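Local structure of 2,3-bisphosphoglycerate-independent phosphoglycerate mutase (Pyrococcus horikoshii, 2ZKT) at residues A63-F68 with R260-D265; A247-V252 with A284-E289; E270-T273 with N277-E280. The protein probably catalyses the interconversion of 2-phosphoglycerate and 3-phosphoglycerate in glycolysis, independently of 2,3-bisphosphoglycerate, as a metalloenzyme of the alkaline phosphatase superfamily. All coordinates share one frame; numbering follows the deposited sequence.

Interaction 1 of 3, residues A63-F68 with R260-D265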
# COMPACT_ATOMS: atom_id res chain seq x y z
N ALA B 63 26.70 -0.03 4.53
CA ALA B 63 25.54 0.86 4.47
C ALA B 63 25.12 1.27 5.88
O ALA B 63 24.69 2.41 6.11
CB ALA B 63 24.36 0.17 3.75
N HIS B 64 25.23 0.33 6.82
CA HIS B 64 24.83 0.61 8.20
C HIS B 64 25.87 1.44 8.96
O HIS B 64 25.55 2.20 9.87
CB HIS B 64 24.55 -0.72 8.92
CG HIS B 64 23.12 -1.15 8.69
ND1 HIS B 64 22.75 -2.08 7.77
CD2 HIS B 64 21.96 -0.71 9.35
CE1 HIS B 64 21.40 -2.21 7.89
NE2 HIS B 64 20.91 -1.39 8.83
N LEU B 65 27.17 1.26 8.62
CA LEU B 65 28.16 2.14 9.24
C LEU B 65 27.83 3.58 8.86
O LEU B 65 27.97 4.53 9.63
CB LEU B 65 29.57 1.82 8.69
CG LEU B 65 30.27 0.63 9.37
CD1 LEU B 65 31.51 0.19 8.59
CD2 LEU B 65 30.78 0.93 10.79
N SER B 66 27.40 3.72 7.59
CA SER B 66 27.01 5.02 7.07
C SER B 66 25.76 5.57 7.79
O SER B 66 25.74 6.70 8.26
CB SER B 66 26.74 4.87 5.57
OG SER B 66 26.41 6.14 5.00
N ILE B 67 24.72 4.74 7.87
CA ILE B 67 23.47 5.12 8.53
C ILE B 67 23.71 5.53 10.00
O ILE B 67 23.04 6.43 10.51
CB ILE B 67 22.46 3.94 8.50
CG1 ILE B 67 22.05 3.65 7.04
CG2 ILE B 67 21.25 4.25 9.37
CD1 ILE B 67 21.31 4.78 6.33
N PHE B 68 24.67 4.87 10.67
CA PHE B 68 24.95 5.20 12.07
C PHE B 68 25.76 6.50 12.23
O PHE B 68 26.00 6.94 13.36
CB PHE B 68 25.68 4.05 12.78
CG PHE B 68 24.82 2.83 13.00
CD1 PHE B 68 23.56 2.96 13.59
CD2 PHE B 68 25.26 1.56 12.61
CE1 PHE B 68 22.73 1.83 13.78
CE2 PHE B 68 24.46 0.43 12.78
CZ PHE B 68 23.19 0.56 13.37
N ARG B 260 26.55 -3.45 17.41
CA ARG B 260 27.34 -3.75 18.62
C ARG B 260 28.71 -3.10 18.55
O ARG B 260 29.17 -2.50 19.52
CB ARG B 260 27.49 -5.27 18.81
CG ARG B 260 26.36 -5.88 19.65
CD ARG B 260 26.31 -7.41 19.59
NE ARG B 260 25.19 -7.91 20.40
CZ ARG B 260 24.64 -9.12 20.26
NH1 ARG B 260 25.11 -9.97 19.35
NH2 ARG B 260 23.62 -9.47 21.03
N ALA B 261 29.36 -3.23 17.39
CA ALA B 261 30.68 -2.64 17.21
C ALA B 261 30.69 -1.14 17.52
O ALA B 261 31.63 -0.65 18.13
CB ALA B 261 31.19 -2.89 15.78
N VAL B 262 29.65 -0.40 17.11
CA VAL B 262 29.64 1.04 17.38
C VAL B 262 29.08 1.42 18.75
O VAL B 262 29.01 2.61 19.09
CB VAL B 262 28.91 1.84 16.25
CG1 VAL B 262 29.58 1.55 14.91
CG2 VAL B 262 27.42 1.47 16.20
N GLY B 263 28.70 0.42 19.54
CA GLY B 263 28.23 0.69 20.90
C GLY B 263 26.77 0.56 21.29
O GLY B 263 26.39 1.01 22.37
N PHE B 264 25.95 -0.03 20.43
CA PHE B 264 24.53 -0.19 20.77
C PHE B 264 24.27 -1.41 21.65
O PHE B 264 25.06 -2.37 21.63
CB PHE B 264 23.69 -0.32 19.48
CG PHE B 264 23.44 0.98 18.78
CD1 PHE B 264 24.45 1.61 18.05
CD2 PHE B 264 22.18 1.59 18.84
CE1 PHE B 264 24.21 2.82 17.40
CE2 PHE B 264 21.93 2.80 18.19
CZ PHE B 264 22.94 3.42 17.47
N ASP B 265 23.19 -1.37 22.43
CA ASP B 265 22.80 -2.51 23.26
C ASP B 265 21.74 -3.22 22.40
O ASP B 265 20.57 -2.83 22.40
CB ASP B 265 22.16 -2.05 24.59
CG ASP B 265 23.18 -1.48 25.57
OD1 ASP B 265 24.37 -1.85 25.48
OD2 ASP B 265 22.78 -0.69 26.45

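Interaction 2 of 3, residues A247-V252 with A284-E289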
# COMPACT_ATOMS: atom_id res chain seq x y z
N ALA B 247 20.01 1.88 22.06
CA ALA B 247 19.58 0.49 21.96
C ALA B 247 19.04 0.18 20.57
O ALA B 247 18.59 1.08 19.86
CB ALA B 247 18.50 0.20 23.01
N GLY B 248 19.07 -1.09 20.18
CA GLY B 248 18.56 -1.47 18.86
C GLY B 248 17.78 -2.78 18.85
O GLY B 248 18.15 -3.76 19.52
N VAL B 249 16.69 -2.80 18.09
CA VAL B 249 15.87 -4.00 17.93
C VAL B 249 16.31 -4.60 16.60
O VAL B 249 15.96 -4.09 15.53
CB VAL B 249 14.37 -3.64 17.87
CG1 VAL B 249 13.54 -4.90 17.59
CG2 VAL B 249 13.93 -3.00 19.17
N ILE B 250 17.09 -5.68 16.65
CA ILE B 250 17.61 -6.27 15.43
C ILE B 250 17.60 -7.80 15.46
O ILE B 250 17.78 -8.41 16.51
CB ILE B 250 19.06 -5.80 15.21
CG1 ILE B 250 19.14 -4.28 15.47
CG2 ILE B 250 19.54 -6.18 13.81
CD1 ILE B 250 20.54 -3.74 15.51
N ALA B 251 17.41 -8.41 14.29
CA ALA B 251 17.40 -9.87 14.19
C ALA B 251 18.60 -10.39 13.38
O ALA B 251 19.35 -11.25 13.84
CB ALA B 251 16.08 -10.36 13.58
N VAL B 252 18.77 -9.86 12.16
CA VAL B 252 19.88 -10.30 11.31
C VAL B 252 21.24 -10.13 11.98
O VAL B 252 21.55 -9.06 12.53
CB VAL B 252 19.89 -9.54 9.97
CG1 VAL B 252 20.82 -10.22 8.98
CG2 VAL B 252 18.48 -9.47 9.42
N ALA B 284 8.11 -3.69 17.26
CA ALA B 284 7.54 -2.39 17.58
C ALA B 284 7.28 -2.32 19.08
O ALA B 284 7.61 -1.33 19.74
CB ALA B 284 6.24 -2.19 16.81
N LYS B 285 6.68 -3.39 19.62
CA LYS B 285 6.37 -3.47 21.04
C LYS B 285 7.65 -3.19 21.83
O LYS B 285 7.67 -2.34 22.74
CB LYS B 285 5.81 -4.86 21.36
CG LYS B 285 5.18 -5.01 22.75
CD LYS B 285 6.23 -5.23 23.84
CE LYS B 285 5.58 -5.59 25.18
NZ LYS B 285 4.72 -4.48 25.71
N LYS B 286 8.73 -3.87 21.46
CA LYS B 286 10.02 -3.70 22.13
C LYS B 286 10.63 -2.30 21.94
O LYS B 286 11.16 -1.72 22.90
CB LYS B 286 11.03 -4.77 21.64
CG LYS B 286 12.35 -4.76 22.40
CD LYS B 286 12.13 -4.98 23.89
CE LYS B 286 13.42 -4.79 24.69
NZ LYS B 286 13.17 -4.89 26.16
N ALA B 287 10.56 -1.76 20.71
CA ALA B 287 11.10 -0.43 20.42
C ALA B 287 10.49 0.60 21.37
O ALA B 287 11.21 1.43 21.95
CB ALA B 287 10.78 -0.04 18.97
N VAL B 288 9.17 0.53 21.53
CA VAL B 288 8.45 1.43 22.43
C VAL B 288 8.95 1.28 23.88
O VAL B 288 9.10 2.28 24.59
CB VAL B 288 6.93 1.15 22.41
CG1 VAL B 288 6.20 2.15 23.31
CG2 VAL B 288 6.42 1.23 20.98
N GLU B 289 9.20 0.04 24.30
CA GLU B 289 9.70 -0.22 25.66
C GLU B 289 11.05 0.47 25.85
O GLU B 289 11.24 1.24 26.79
CB GLU B 289 9.88 -1.73 25.90
CG GLU B 289 8.61 -2.53 26.17
CD GLU B 289 8.91 -3.99 26.51
OE1 GLU B 289 9.62 -4.24 27.52
OE2 GLU B 289 8.46 -4.89 25.76

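Interaction 3 of 3, residues E270-T273 with N277-E280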
# COMPACT_ATOMS: atom_id res chain seq x y z
N GLU B 270 11.27 -11.88 21.21
CA GLU B 270 10.71 -13.18 20.85
C GLU B 270 9.93 -13.08 19.54
O GLU B 270 9.00 -12.27 19.42
CB GLU B 270 9.77 -13.67 21.96
CG GLU B 270 10.46 -13.93 23.30
CD GLU B 270 11.40 -15.12 23.26
OE1 GLU B 270 10.94 -16.23 22.91
OE2 GLU B 270 12.60 -14.95 23.59
N GLY B 271 10.30 -13.89 18.55
CA GLY B 271 9.60 -13.87 17.27
C GLY B 271 10.34 -13.22 16.11
O GLY B 271 10.05 -13.51 14.94
N ALA B 272 11.30 -12.34 16.42
CA ALA B 272 12.07 -11.64 15.39
C ALA B 272 13.13 -12.57 14.79
O ALA B 272 14.11 -12.94 15.46
CB ALA B 272 12.73 -10.39 16.00
N THR B 273 12.95 -12.94 13.52
CA THR B 273 13.87 -13.87 12.84
C THR B 273 14.62 -13.24 11.65
O THR B 273 15.55 -13.81 11.09
CB THR B 273 13.10 -15.10 12.34
OG1 THR B 273 12.12 -14.70 11.38
CG2 THR B 273 12.41 -15.81 13.51
N ASN B 277 8.66 -14.77 8.19
CA ASN B 277 7.82 -15.19 9.32
C ASN B 277 8.09 -14.39 10.62
O ASN B 277 7.61 -14.73 11.70
CB ASN B 277 8.01 -16.70 9.56
CG ASN B 277 9.44 -17.02 9.93
OD1 ASN B 277 10.30 -17.21 9.07
ND2 ASN B 277 9.73 -16.99 11.24
N THR B 278 8.89 -13.32 10.48
CA THR B 278 9.22 -12.47 11.63
C THR B 278 7.98 -11.88 12.32
O THR B 278 6.93 -11.70 11.71
CB THR B 278 10.11 -11.33 11.12
OG1 THR B 278 11.33 -11.87 10.63
CG2 THR B 278 10.42 -10.34 12.26
N ASN B 279 8.12 -11.59 13.63
CA ASN B 279 7.07 -10.84 14.34
C ASN B 279 7.41 -9.35 14.41
O ASN B 279 8.10 -8.87 15.31
CB ASN B 279 6.95 -11.41 15.76
CG ASN B 279 5.60 -11.07 16.36
OD1 ASN B 279 5.19 -9.91 16.38
ND2 ASN B 279 4.95 -12.09 16.93
N GLU B 280 6.94 -8.57 13.42
CA GLU B 280 7.21 -7.14 13.36
C GLU B 280 6.53 -6.36 14.50
O GLU B 280 7.05 -5.37 15.01
CB GLU B 280 6.77 -6.59 11.99
CG GLU B 280 5.26 -6.70 11.74
CD GLU B 280 4.95 -7.96 10.95
OE1 GLU B 280 5.81 -8.82 10.85
OE2 GLU B 280 3.83 -8.08 10.47

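Interaction 1 of 3, residues A63-F68 with R260-D265
F68 and F264 meet in the core of the alkaline phosphatase-like fold, where the end of helix 60-67 faces the end of helix 253-261. Each helix places a phenylalanine just past its C-terminal end, F68 directly after helix 60-67 and F264 after the turn at G263. The tight part is aromatic: the CD1-CE1 side of the F68 ring lies against CE1 and CZ of F264, with F68 CD1 3.9 Å from F264 CE1. The centroids are 5.0 Å apart and the planes are inclined at 38°, neither stacked nor edge-to-face. Over one face of the F68 ring sits the CG2 methyl of V262, carried there by a chi1 of -58° that puts CG1 beside the backbone N and CG2 between N and the carbonyl carbon. F298, from strand 296-301, meets the F68 ring edge-to-face and extends the cluster.

Away from the rings the contact thins. G263, partly exposed, takes a positive phi of 109° in a Schellman motif that ends helix 253-261, and beyond it the chain turns to D265, which is open to solvent. Helix 60-67 starts at the zinc ligand S60, and the F68 side chain is about 11 Å from a bound zinc ion. L65 supplies a looser flank, its CD2 resting 4.3 Å from V262 CG1.

Interaction 2 of 3, residues A247-V252 with A284-E289
V249 meets K286 and A287 beneath the helix of a beta-alpha-beta crossover, and the flat group it touches is a peptide: its CG2 methyl stands squarely over one face of the K286-A287 amide, 3.9 Å from A287 N. The other face of that amide turns in toward the helix axis. A second flat group, the carboxylate of E289, lies farther along the helix with a lysine ammonium on either side of its plane, K285 on one and K286 on the other. Both salt bridges are long, K286 NZ being 3.9 Å from E289 OE1, so the network is an open one, near the solvent end of the contact.

The topology explains the meeting. Helix 280-291 leads from strand 265-267 to strand 296-301, and strand 246-249 lies between those two in the parallel part of the sheet; the helix must therefore pass over it. Of 247-252, V249 carries the contact with the helix, with P269 and L299 as further neighbours. The next residue, I250, packs on helix 253-261, so consecutive side chains serve different layers of the alpha/beta sandwich. Farther round helix 280-291, A284 packs on helix 313-331.

K286 plays two parts. Its CG, anti to the backbone N (chi1 -174°), closes on V249 CG2 at 4.0 Å as plain hydrocarbon; a bend at chi2 (58°) then carries the chain away from the strand and delivers the ammonium to E289. The side chain of A287 is only a methyl, consistent with the close approach of helix and strand, the CA atoms of V249 and A287 being 6.5 Å apart. Its CB rests 4.3 Å from V249 CG2.

Interaction 3 of 3, residues E270-T273 with N277-E280
Two first torsions bring the hydroxyls of T273 and T278 together: chi1 of 62° sets T273 OG1 between its backbone N and carbonyl carbon, and chi1 of -64° swings T278 OG1 beside its own N. The result is an irregular polar loop that runs into the N-cap of helix 280-291, neither segment being regular helix or strand before E280. T273 OG1 donates to T278 OG1 over 3.0 Å, while E275, inside the loop, gives its N-H to T273 OG1 and takes a bond from T278 OG1 at its carbonyl O, so the two hydroxyls lie in a chain of hydrogen bonds closed on E275. T273 N adds a weak bond to T278 OG1. The T278 CG2 methyl lies 3.8 Å from A272 CA. A valine here would probably leave the T273 hydroxyl without its acceptor and the E275 carbonyl without its donor.

At the other end of the contact G271, at a positive phi, leaves room for N279 CB, where any CB of its own would clash. The N279 side chain then turns to the helix start, its OD1 weakly capping A282 N. N279 N bonds to G271 O at 3.0 Å, approaching from well above the carbonyl plane.

How the interactions relate
Depth and chemistry change together along this series. Interaction 1 is buried and wholly apolar; interaction 2 is apolar across the contact, with the charged pairs confined to the helix; interaction 3, at the surface, depends on hydroxyl and backbone bonds. The first two share the edge of the large sheet: strand 246-249 is followed by helix 253-261 after a short link, and they touch where D265 O probably bonds to G248 N, 3.2 Å away. Interaction 3 is nested in the chain loop closed by interaction 2 and lies just ahead of helix 280-291, with A251 CB packed 3.7 Å from A272 O. Interactions 1 and 3 do not touch, their nearest atoms about 12 Å apart.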